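Local coordinates for protein possible TctC subunit of the Tripartite Tricarboxylate Transport(TTT) Family (Rhodopseudomonas palustris, PDB 6HKE) that probably serves as the periplasmic binding protein of a tripartite tricarboxylate transporter, capturing malate for high-affinity uptake of C4-dicarboxylates, at residues F13-F24 with D72-T83; A207-R215 with P223-Q234. The protein carries 2 engineered substitutions. One frame throughout, in Å; residues are numbered along the deposited sequence.

Contact 1. Residues F13-F24 with D72-T83. With MLT (D-malate), chain D; LMR ((2S)-2-hydroxybutanedioic acid), chain E.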
loop_
_atom_site.group_PDB
_atom_site.type_symbol
_atom_site.label_atom_id
_atom_site.label_comp_id
_atom_site.label_asym_id
_atom_site.label_seq_id
_atom_site.Cartn_x
_atom_site.Cartn_y
_atom_site.Cartn_z
ATOM N N PHE A 13 20.688 -19.046 -10.369
ATOM C CA PHE A 13 19.367 -18.456 -10.002
ATOM C C PHE A 13 18.971 -17.384 -11.007
ATOM O O PHE A 13 19.776 -16.543 -11.349
ATOM C CB PHE A 13 19.389 -17.783 -8.624
ATOM C CG PHE A 13 18.143 -16.991 -8.314
ATOM C CD1 PHE A 13 17.013 -17.616 -7.819
ATOM C CD2 PHE A 13 18.068 -15.635 -8.593
ATOM C CE1 PHE A 13 15.852 -16.893 -7.560
ATOM C CE2 PHE A 13 16.914 -14.912 -8.330
ATOM C CZ PHE A 13 15.800 -15.543 -7.819
ATOM N N PRO A 14 17.707 -17.306 -11.457
ATOM C CA PRO A 14 16.715 -18.364 -11.246
ATOM C C PRO A 14 16.916 -19.566 -12.178
ATOM O O PRO A 14 17.563 -19.398 -13.175
ATOM C CB PRO A 14 15.385 -17.656 -11.543
ATOM C CG PRO A 14 15.755 -16.547 -12.503
ATOM C CD PRO A 14 17.152 -16.116 -12.120
ATOM N N VAL A 15 16.356 -20.722 -11.806
ATOM C CA VAL A 15 16.314 -22.002 -12.587
ATOM C C VAL A 15 14.926 -22.199 -13.213
ATOM O O VAL A 15 14.745 -23.145 -14.002
ATOM C CB VAL A 15 16.682 -23.186 -11.676
ATOM C CG1 VAL A 15 16.412 -24.530 -12.337
ATOM C CG2 VAL A 15 18.132 -23.092 -11.213
ATOM N N ARG A 16 13.961 -21.347 -12.883
ATOM C CA ARG A 16 12.565 -21.513 -13.360
ATOM C C ARG A 16 11.786 -20.235 -13.069
ATOM O O ARG A 16 12.376 -19.310 -12.486
ATOM C CB ARG A 16 11.895 -22.705 -12.662
ATOM C CG ARG A 16 11.733 -22.531 -11.159
ATOM C CD ARG A 16 11.446 -23.821 -10.439
ATOM N NE ARG A 16 10.990 -23.473 -9.104
ATOM C CZ ARG A 16 11.720 -23.494 -7.992
ATOM N NH1 ARG A 16 12.984 -23.881 -8.022
ATOM N NH2 ARG A 16 11.172 -23.117 -6.844
ATOM N N THR A 17 10.500 -20.232 -13.410
ATOM C CA THR A 17 9.588 -19.084 -13.212
ATOM C C THR A 17 9.646 -18.655 -11.746
ATOM O O THR A 17 9.569 -19.528 -10.868
ATOM C CB THR A 17 8.175 -19.436 -13.672
ATOM O OG1 THR A 17 8.286 -19.727 -15.061
ATOM C CG2 THR A 17 7.180 -18.323 -13.450
ATOM N N VAL A 18 9.849 -17.362 -11.494
ATOM C CA VAL A 18 9.791 -16.794 -10.120
ATOM C C VAL A 18 8.330 -16.435 -9.832
ATOM O O VAL A 18 7.694 -15.823 -10.707
ATOM C CB VAL A 18 10.723 -15.586 -9.963
ATOM C CG1 VAL A 18 10.571 -14.945 -8.591
ATOM C CG2 VAL A 18 12.171 -15.962 -10.241
ATOM N N THR A 19 7.815 -16.848 -8.673
ATOM C CA THR A 19 6.477 -16.461 -8.170
ATOM C C THR A 19 6.634 -15.241 -7.252
ATOM O O THR A 19 7.425 -15.287 -6.291
ATOM C CB THR A 19 5.773 -17.655 -7.523
ATOM O OG1 THR A 19 5.552 -18.603 -8.572
ATOM C CG2 THR A 19 4.453 -17.287 -6.879
ATOM N N VAL A 20 5.944 -14.156 -7.599
ATOM C CA VAL A 20 5.808 -12.942 -6.757
ATOM C C VAL A 20 4.347 -12.921 -6.337
ATOM O O VAL A 20 3.458 -12.823 -7.206
ATOM C CB VAL A 20 6.223 -11.655 -7.490
ATOM C CG1 VAL A 20 5.890 -10.421 -6.661
ATOM C CG2 VAL A 20 7.701 -11.684 -7.877
ATOM N N VAL A 21 4.144 -13.101 -5.046
ATOM C CA VAL A 21 2.814 -13.189 -4.415
ATOM C C VAL A 21 2.415 -11.775 -4.007
ATOM O O VAL A 21 3.246 -11.081 -3.401
ATOM C CB VAL A 21 2.863 -14.167 -3.231
ATOM C CG1 VAL A 21 1.501 -14.278 -2.573
ATOM C CG2 VAL A 21 3.333 -15.534 -3.684
ATOM N N VAL A 22 1.182 -11.402 -4.346
ATOM C CA VAL A 22 0.507 -10.129 -3.985
ATOM C C VAL A 22 -0.670 -10.468 -3.070
ATOM O O VAL A 22 -1.482 -11.332 -3.412
ATOM C CB VAL A 22 0.063 -9.369 -5.254
ATOM C CG1 VAL A 22 -0.898 -8.249 -4.927
ATOM C CG2 VAL A 22 1.262 -8.823 -6.037
ATOM N N PRO A 23 -0.766 -9.842 -1.868
ATOM C CA PRO A 23 -1.811 -10.173 -0.890
ATOM C C PRO A 23 -3.235 -9.719 -1.259
ATOM O O PRO A 23 -4.180 -10.082 -0.553
ATOM C CB PRO A 23 -1.429 -9.407 0.387
ATOM C CG PRO A 23 -0.021 -8.912 0.161
ATOM C CD PRO A 23 0.192 -8.862 -1.337
ATOM N N PHE A 24 -3.360 -8.905 -2.313
ATOM C CA PHE A 24 -4.608 -8.174 -2.629
ATOM C C PHE A 24 -5.100 -8.474 -4.042
ATOM O O PHE A 24 -4.349 -8.942 -4.905
ATOM C CB PHE A 24 -4.372 -6.687 -2.392
ATOM C CG PHE A 24 -4.028 -6.411 -0.955
ATOM C CD1 PHE A 24 -5.000 -6.491 0.022
ATOM C CD2 PHE A 24 -2.724 -6.137 -0.574
ATOM C CE1 PHE A 24 -4.682 -6.273 1.355
ATOM C CE2 PHE A 24 -2.413 -5.912 0.757
ATOM C CZ PHE A 24 -3.392 -5.983 1.718
ATOM N N ASP A 72 14.691 -20.075 -1.546
ATOM C CA ASP A 72 15.532 -20.293 -2.756
ATOM C C ASP A 72 15.409 -19.076 -3.683
ATOM O O ASP A 72 16.109 -19.039 -4.691
ATOM C CB ASP A 72 15.194 -21.620 -3.442
ATOM C CG ASP A 72 13.759 -21.757 -3.938
ATOM O OD1 ASP A 72 13.003 -20.770 -3.853
ATOM O OD2 ASP A 72 13.415 -22.856 -4.434
ATOM N N GLY A 73 14.566 -18.103 -3.342
ATOM C CA GLY A 73 14.385 -16.887 -4.147
ATOM C C GLY A 73 13.294 -17.018 -5.194
ATOM O O GLY A 73 12.964 -15.991 -5.794
ATOM N N HIS A 74 12.721 -18.205 -5.402
ATOM C CA HIS A 74 11.693 -18.435 -6.450
ATOM C C HIS A 74 10.294 -18.063 -5.931
ATOM O O HIS A 74 9.392 -17.970 -6.774
ATOM C CB HIS A 74 11.807 -19.861 -6.994
ATOM C CG HIS A 74 13.029 -20.050 -7.832
ATOM N ND1 HIS A 74 14.221 -20.537 -7.310
ATOM C CD2 HIS A 74 13.265 -19.784 -9.140
ATOM C CE1 HIS A 74 15.129 -20.589 -8.277
ATOM N NE2 HIS A 74 14.568 -20.129 -9.411
ATOM N N THR A 75 10.121 -17.846 -4.618
ATOM C CA THR A 75 8.830 -17.434 -3.995
ATOM C C THR A 75 9.044 -16.158 -3.184
ATOM O O THR A 75 9.704 -16.216 -2.147
ATOM C CB THR A 75 8.211 -18.546 -3.141
ATOM O OG1 THR A 75 8.098 -19.719 -3.942
ATOM C CG2 THR A 75 6.830 -18.190 -2.647
ATOM N N LEU A 76 8.496 -15.049 -3.670
ATOM C CA LEU A 76 8.679 -13.705 -3.084
ATOM C C LEU A 76 7.315 -13.139 -2.699
ATOM O O LEU A 76 6.301 -13.638 -3.197
ATOM C CB LEU A 76 9.396 -12.833 -4.119
ATOM C CG LEU A 76 10.741 -13.374 -4.600
ATOM C CD1 LEU A 76 11.331 -12.476 -5.685
ATOM C CD2 LEU A 76 11.712 -13.499 -3.428
ATOM N N ILE A 77 7.306 -12.157 -1.801
ATOM C CA ILE A 77 6.066 -11.461 -1.360
ATOM C C ILE A 77 6.276 -9.966 -1.587
ATOM O O ILE A 77 7.355 -9.442 -1.259
ATOM C CB ILE A 77 5.697 -11.812 0.108
ATOM C CG1 ILE A 77 4.427 -11.101 0.586
ATOM C CG2 ILE A 77 6.835 -11.556 1.091
ATOM C CD1 ILE A 77 3.171 -11.671 0.036
ATOM N N VAL A 78 5.277 -9.321 -2.182
ATOM C CA VAL A 78 5.117 -7.848 -2.120
ATOM C C VAL A 78 4.459 -7.519 -0.787
ATOM O O VAL A 78 3.348 -8.023 -0.520
ATOM C CB VAL A 78 4.304 -7.304 -3.293
ATOM C CG1 VAL A 78 4.197 -5.793 -3.206
ATOM C CG2 VAL A 78 4.911 -7.722 -4.619
ATOM N N GLY A 79 5.146 -6.728 0.027
ATOM C CA GLY A 79 4.605 -6.185 1.273
ATOM C C GLY A 79 4.547 -4.674 1.204
ATOM O O GLY A 79 5.157 -4.076 0.303
ATOM N N HIS A 80 3.849 -4.056 2.135
ATOM C CA HIS A 80 3.745 -2.583 2.171
ATOM C C HIS A 80 3.574 -2.133 3.620
ATOM O O HIS A 80 3.654 -2.994 4.528
ATOM C CB HIS A 80 2.663 -2.126 1.193
ATOM C CG HIS A 80 1.284 -2.602 1.488
ATOM N ND1 HIS A 80 0.878 -2.951 2.748
ATOM C CD2 HIS A 80 0.199 -2.674 0.689
ATOM C CE1 HIS A 80 -0.409 -3.260 2.721
ATOM N NE2 HIS A 80 -0.854 -3.100 1.450
ATOM N N LEU A 81 3.345 -0.838 3.793
ATOM C CA LEU A 81 3.211 -0.175 5.108
ATOM C C LEU A 81 2.239 -0.954 6.002
ATOM O O LEU A 81 2.451 -0.914 7.218
ATOM C CB LEU A 81 2.759 1.271 4.878
ATOM C CG LEU A 81 2.230 2.014 6.105
ATOM C CD1 LEU A 81 2.499 3.505 5.978
ATOM C CD2 LEU A 81 0.736 1.771 6.267
ATOM N N GLY A 82 1.216 -1.611 5.438
ATOM C CA GLY A 82 0.252 -2.429 6.201
ATOM C C GLY A 82 0.814 -3.797 6.572
ATOM O O GLY A 82 0.985 -4.085 7.760
ATOM N N THR A 83 1.105 -4.644 5.590
ATOM C CA THR A 83 1.368 -6.083 5.829
ATOM C C THR A 83 2.667 -6.231 6.612
ATOM O O THR A 83 2.780 -7.216 7.358
ATOM C CB THR A 83 1.438 -6.840 4.508
ATOM O OG1 THR A 83 2.508 -6.260 3.760
ATOM C CG2 THR A 83 0.137 -6.755 3.749
HETATM C C1 MLT D . -4.072 -1.989 0.917
HETATM O O1 MLT D . -3.170 -2.105 1.776
HETATM O O2 MLT D . -5.076 -1.277 1.144
HETATM C C2 MLT D . -3.940 -2.758 -0.378
HETATM O O3 MLT D . -2.686 -2.633 -1.080
HETATM C C3 MLT D . -4.937 -2.304 -1.402
HETATM C C4 MLT D . -4.674 -3.216 -2.572
HETATM O O4 MLT D . -3.506 -3.321 -3.035
HETATM O O5 MLT D . -5.660 -3.857 -2.992
HETATM C C1 LMR E . -4.275 -1.737 0.924
HETATM O O1A LMR E . -3.541 -2.496 1.576
HETATM O O1B LMR E . -5.007 -0.845 1.431
HETATM C C2 LMR E . -4.267 -1.889 -0.605
HETATM O O2 LMR E . -2.969 -1.897 -1.190
HETATM C C3 LMR E . -4.975 -3.162 -1.075
HETATM C C4 LMR E . -4.643 -3.334 -2.548
HETATM O O4A LMR E . -5.577 -3.239 -3.366
HETATM O O4B LMR E . -3.445 -3.520 -2.876
#

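Contact 2. Residues A207-R215 with P223-Q234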
loop_
_atom_site.group_PDB
_atom_site.type_symbol
_atom_site.label_atom_id
_atom_site.label_comp_id
_atom_site.label_asym_id
_atom_site.label_seq_id
_atom_site.Cartn_x
_atom_site.Cartn_y
_atom_site.Cartn_z
ATOM N N ALA A 207 -11.536 13.320 -3.593
ATOM C CA ALA A 207 -10.526 13.361 -2.516
ATOM C C ALA A 207 -10.868 14.540 -1.609
ATOM O O ALA A 207 -11.254 15.556 -2.147
ATOM C CB ALA A 207 -9.149 13.529 -3.108
ATOM N N TYR A 208 -10.772 14.394 -0.291
ATOM C CA TYR A 208 -10.859 15.524 0.660
ATOM C C TYR A 208 -9.444 16.022 0.945
ATOM O O TYR A 208 -9.193 17.208 0.729
ATOM C CB TYR A 208 -11.631 15.106 1.908
ATOM C CG TYR A 208 -13.119 15.056 1.684
ATOM C CD1 TYR A 208 -13.894 16.185 1.882
ATOM C CD2 TYR A 208 -13.751 13.903 1.247
ATOM C CE1 TYR A 208 -15.264 16.159 1.686
ATOM C CE2 TYR A 208 -15.120 13.865 1.036
ATOM C CZ TYR A 208 -15.881 15.001 1.251
ATOM O OH TYR A 208 -17.237 14.987 1.058
ATOM N N VAL A 209 -8.535 15.135 1.361
ATOM C CA VAL A 209 -7.139 15.535 1.698
ATOM C C VAL A 209 -6.169 14.453 1.226
ATOM O O VAL A 209 -6.608 13.346 0.908
ATOM C CB VAL A 209 -6.977 15.858 3.192
ATOM C CG1 VAL A 209 -7.730 17.124 3.544
ATOM C CG2 VAL A 209 -7.410 14.715 4.094
ATOM N N ILE A 210 -4.904 14.836 1.093
ATOM C CA ILE A 210 -3.754 13.922 0.847
ATOM C C ILE A 210 -2.973 13.870 2.162
ATOM O O ILE A 210 -2.801 14.934 2.785
ATOM C CB ILE A 210 -2.931 14.399 -0.367
ATOM C CG1 ILE A 210 -1.823 13.410 -0.732
ATOM C CG2 ILE A 210 -2.381 15.796 -0.158
ATOM C CD1 ILE A 210 -1.177 13.708 -2.080
ATOM N N ALA A 211 -2.631 12.671 2.621
ATOM C CA ALA A 211 -1.952 12.440 3.912
ATOM C C ALA A 211 -0.449 12.592 3.698
ATOM O O ALA A 211 0.279 11.582 3.820
ATOM C CB ALA A 211 -2.307 11.087 4.457
ATOM N N ALA A 212 -0.030 13.814 3.382
ATOM C CA ALA A 212 1.348 14.183 2.983
ATOM C C ALA A 212 1.643 15.591 3.489
ATOM O O ALA A 212 0.673 16.325 3.801
ATOM C CB ALA A 212 1.498 14.107 1.477
ATOM N N SER A 213 2.929 15.922 3.569
ATOM C CA SER A 213 3.494 17.251 3.930
ATOM C C SER A 213 3.212 18.273 2.832
ATOM O O SER A 213 3.080 19.457 3.152
ATOM C CB SER A 213 4.982 17.154 4.136
ATOM O OG SER A 213 5.262 16.379 5.287
ATOM N N GLU A 214 3.230 17.818 1.580
ATOM C CA GLU A 214 3.206 18.667 0.366
ATOM C C GLU A 214 2.129 18.122 -0.572
ATOM O O GLU A 214 1.847 16.911 -0.523
ATOM C CB GLU A 214 4.582 18.692 -0.297
ATOM C CG GLU A 214 5.587 19.602 0.385
ATOM C CD GLU A 214 6.976 19.579 -0.250
ATOM O OE1 GLU A 214 7.578 18.477 -0.327
ATOM O OE2 GLU A 214 7.458 20.658 -0.680
ATOM N N ARG A 215 1.502 19.004 -1.343
ATOM C CA ARG A 215 0.509 18.610 -2.371
ATOM C C ARG A 215 1.237 17.758 -3.400
ATOM O O ARG A 215 2.442 17.979 -3.595
ATOM C CB ARG A 215 -0.150 19.838 -2.998
ATOM C CG ARG A 215 -1.036 20.604 -2.028
ATOM C CD ARG A 215 -2.073 21.391 -2.795
ATOM N NE ARG A 215 -3.017 22.116 -1.973
ATOM C CZ ARG A 215 -4.104 22.697 -2.452
ATOM N NH1 ARG A 215 -4.370 22.631 -3.749
ATOM N NH2 ARG A 215 -4.904 23.378 -1.640
ATOM N N PRO A 223 -5.909 19.405 -1.070
ATOM C CA PRO A 223 -5.120 19.981 0.023
ATOM C C PRO A 223 -4.485 18.917 0.928
ATOM O O PRO A 223 -5.016 17.845 1.087
ATOM C CB PRO A 223 -6.137 20.826 0.801
ATOM C CG PRO A 223 -7.458 20.122 0.551
ATOM C CD PRO A 223 -7.356 19.544 -0.850
ATOM N N THR A 224 -3.332 19.238 1.506
ATOM C CA THR A 224 -2.669 18.366 2.504
ATOM C C THR A 224 -3.585 18.311 3.719
ATOM O O THR A 224 -4.413 19.234 3.881
ATOM C CB THR A 224 -1.267 18.855 2.857
ATOM O OG1 THR A 224 -1.408 20.186 3.341
ATOM C CG2 THR A 224 -0.315 18.805 1.684
ATOM N N ALA A 225 -3.462 17.258 4.519
ATOM C CA ALA A 225 -4.184 17.146 5.800
ATOM C C ALA A 225 -3.776 18.329 6.689
ATOM O O ALA A 225 -4.647 18.828 7.427
ATOM C CB ALA A 225 -3.898 15.814 6.426
ATOM N N ARG A 226 -2.511 18.765 6.595
ATOM C CA ARG A 226 -1.950 19.885 7.389
ATOM C C ARG A 226 -2.770 21.140 7.096
ATOM O O ARG A 226 -3.323 21.719 8.048
ATOM C CB ARG A 226 -0.471 20.153 7.087
ATOM C CG ARG A 226 -0.024 21.556 7.498
ATOM C CD ARG A 226 1.466 21.744 7.693
ATOM N NE ARG A 226 1.990 20.827 8.703
ATOM C CZ ARG A 226 2.036 21.049 10.022
ATOM N NH1 ARG A 226 1.583 22.175 10.543
ATOM N NH2 ARG A 226 2.531 20.124 10.827
ATOM N N GLU A 227 -2.862 21.536 5.823
ATOM C CA GLU A 227 -3.458 22.842 5.453
ATOM C C GLU A 227 -4.962 22.798 5.753
ATOM O O GLU A 227 -5.490 23.854 6.051
ATOM C CB GLU A 227 -3.006 23.276 4.047
ATOM C CG GLU A 227 -3.605 22.500 2.907
ATOM C CD GLU A 227 -3.141 22.973 1.535
ATOM O OE1 GLU A 227 -3.674 24.003 1.074
ATOM O OE2 GLU A 227 -2.277 22.296 0.911
ATOM N N ALA A 228 -5.589 21.618 5.812
ATOM C CA ALA A 228 -7.029 21.436 6.120
ATOM C C ALA A 228 -7.260 21.180 7.623
ATOM O O ALA A 228 -8.419 20.866 7.985
ATOM C CB ALA A 228 -7.602 20.321 5.267
ATOM N N GLY A 229 -6.225 21.322 8.467
ATOM C CA GLY A 229 -6.323 21.377 9.942
ATOM C C GLY A 229 -5.944 20.081 10.657
ATOM O O GLY A 229 -5.984 20.090 11.899
ATOM N N LEU A 230 -5.549 19.005 9.955
ATOM C CA LEU A 230 -5.283 17.685 10.589
ATOM C C LEU A 230 -3.865 17.227 10.264
ATOM O O LEU A 230 -3.665 16.250 9.547
ATOM C CB LEU A 230 -6.346 16.680 10.120
ATOM C CG LEU A 230 -6.661 15.558 11.111
ATOM C CD1 LEU A 230 -7.350 16.105 12.359
ATOM C CD2 LEU A 230 -7.531 14.501 10.459
ATOM N N PRO A 231 -2.827 17.918 10.787
ATOM C CA PRO A 231 -1.445 17.616 10.415
ATOM C C PRO A 231 -0.988 16.213 10.854
ATOM O O PRO A 231 -0.051 15.707 10.273
ATOM C CB PRO A 231 -0.649 18.742 11.101
ATOM C CG PRO A 231 -1.506 19.142 12.280
ATOM C CD PRO A 231 -2.922 19.025 11.758
ATOM N N GLY A 232 -1.676 15.589 11.816
ATOM C CA GLY A 232 -1.366 14.214 12.249
ATOM C C GLY A 232 -1.637 13.195 11.151
ATOM O O GLY A 232 -1.168 12.062 11.272
ATOM N N PHE A 233 -2.433 13.544 10.137
ATOM C CA PHE A 233 -2.846 12.578 9.088
ATOM C C PHE A 233 -1.807 12.588 7.962
ATOM O O PHE A 233 -2.044 13.254 6.958
ATOM C CB PHE A 233 -4.275 12.880 8.638
ATOM C CG PHE A 233 -4.827 11.847 7.693
ATOM C CD1 PHE A 233 -4.841 10.513 8.048
ATOM C CD2 PHE A 233 -5.303 12.209 6.446
ATOM C CE1 PHE A 233 -5.330 9.561 7.170
ATOM C CE2 PHE A 233 -5.811 11.258 5.578
ATOM C CZ PHE A 233 -5.820 9.934 5.939
ATOM N N GLN A 234 -0.673 11.907 8.176
ATOM C CA GLN A 234 0.428 11.715 7.189
ATOM C C GLN A 234 0.752 10.225 7.097
ATOM O O GLN A 234 1.219 9.652 8.070
ATOM C CB GLN A 234 1.716 12.479 7.521
ATOM C CG GLN A 234 1.473 13.946 7.845
ATOM C CD GLN A 234 2.434 14.883 7.154
ATOM O OE1 GLN A 234 3.610 14.561 6.957
ATOM N NE2 GLN A 234 1.928 16.055 6.791
HETATM O O HOH W 1 -0.550 16.654 6.116
#

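Contact 1. Residues F13-F24 with D72-T83
His74 reaches across to 13-24 just before strand 75-80 begins, and each atom of its side chain finds a neighbour there. His74 CB lies under the guanidinium of Arg16, 3.3 Å from NH2, and His74 CG sits beneath the centre of that group. Guanidinium and imidazole are stacked, planes 23° apart. Arg16 CG stands between the backbone N and the carbonyl carbon (chi1 64°) and the chain then runs extended, which lays the guanidinium on the ring; NH2 makes a weak hydrogen bond to Asp72 OD2 as part of a salt bridge. His74 ND1 lies below Arg16 NH1, and His74 CD2 approaches Arg16 O. His74 CE1 meets Phe13 CD1 at 3.5 Å, as Phe13 turns its edge to the opposite imidazole face in a T-shaped pair. At the tip, His74 NE2 accepts from Val15 N (3.0 Å) in the ring plane, which fixes the ring's rotation. Asp72 OD1 takes His74 N in an Asx turn.

Beyond the histidine the strands pair in parallel, from Thr19 N to His74 O (2.7 Å) through to Val78 N and Val21 O (3.0 Å). Beta-branched valines suit this extended backbone; Val20 CG1 packs on Val78 CG2 at 3.5 Å. Parallel strands ending at a ligand pocket fit the type II periplasmic binding protein class. D-malate and (S)-malate overlap here on one face of Phe24, Pro23 on the other; His80 NE2 donates to (S)-malate O1A (2.8 Å).

Strand 18-22 pairs in parallel with 49-53 and 75-80, the latter also antiparallel with 236-244; helix 29-45 packs on Val22, Val78 and His80.

Contact 2. Residues A207-R215 with P223-Q234
The Phe233 ring receives the methyl of Ala211 over one face, a CH-pi contact with CB 3.8 Å from the ring centroid, while Val209 CG2 comes in at its edge. A residue as small as alanine lets the ring lie close to the backbone of 207-215. The guanidinium of Arg215 has Pro223 over one face and Glu227 at its edge: NE donates to OE2 at 3.0 Å, almost straight at 174°, and NH2 to OE1, a side-on grip with two nitrogens. Both bonds meet the carboxylate from above its plane, and Thr224 N comes to OE2 from the same face as NE. Glu227 swings back to this point because its CG stands between the backbone N and the carbonyl carbon (chi1 72°). Arg215 NH1 is held by Pro220 O.

In the connection between strands 205-210 and 236-244, Thr224 OG1 accepts from Glu227 N in an ST motif; 225-227 take helical backbone angles, and a type I turn runs from Arg226 to Gly229. A single beta bridge ties this connection to the strand, with Ile210 N bonded to Pro223 O and Ala225 N to Ile210 O, each 3.0 Å.

Val209 CG1 packs on Ala228 CB at 3.6 Å. Beyond the bridge, Ser213 OG donates to Gln234 OE1 (3.0 Å), in the carbonyl plane on a lone pair. A water donates to Ala212 O and accepts from Gln234 NE2 and Arg226 N.

Overall arrangement
From the N terminus, contact 1 closes first: residues 13-24 meet 72-83 after an intervening run that contains helix 29-45, strand 49-53 and helix 61-67, so two parallel neighbours of the sheet are brought together. The chain then passes through strand 102-118 and the malate-lining residues Val150, Ser151 and Thr174 before contact 2 closes a much shorter loop, 207-215 on 223-234. The two are in series, neither nested nor crossed. The centres of contact 1 and contact 2 lie about 33 Å apart, on opposite sides of the chain's middle. Strand 205-210, which carries contact 2, pairs antiparallel with 102-118; this pairs with 236-244, which also pairs with 75-80 of contact 1.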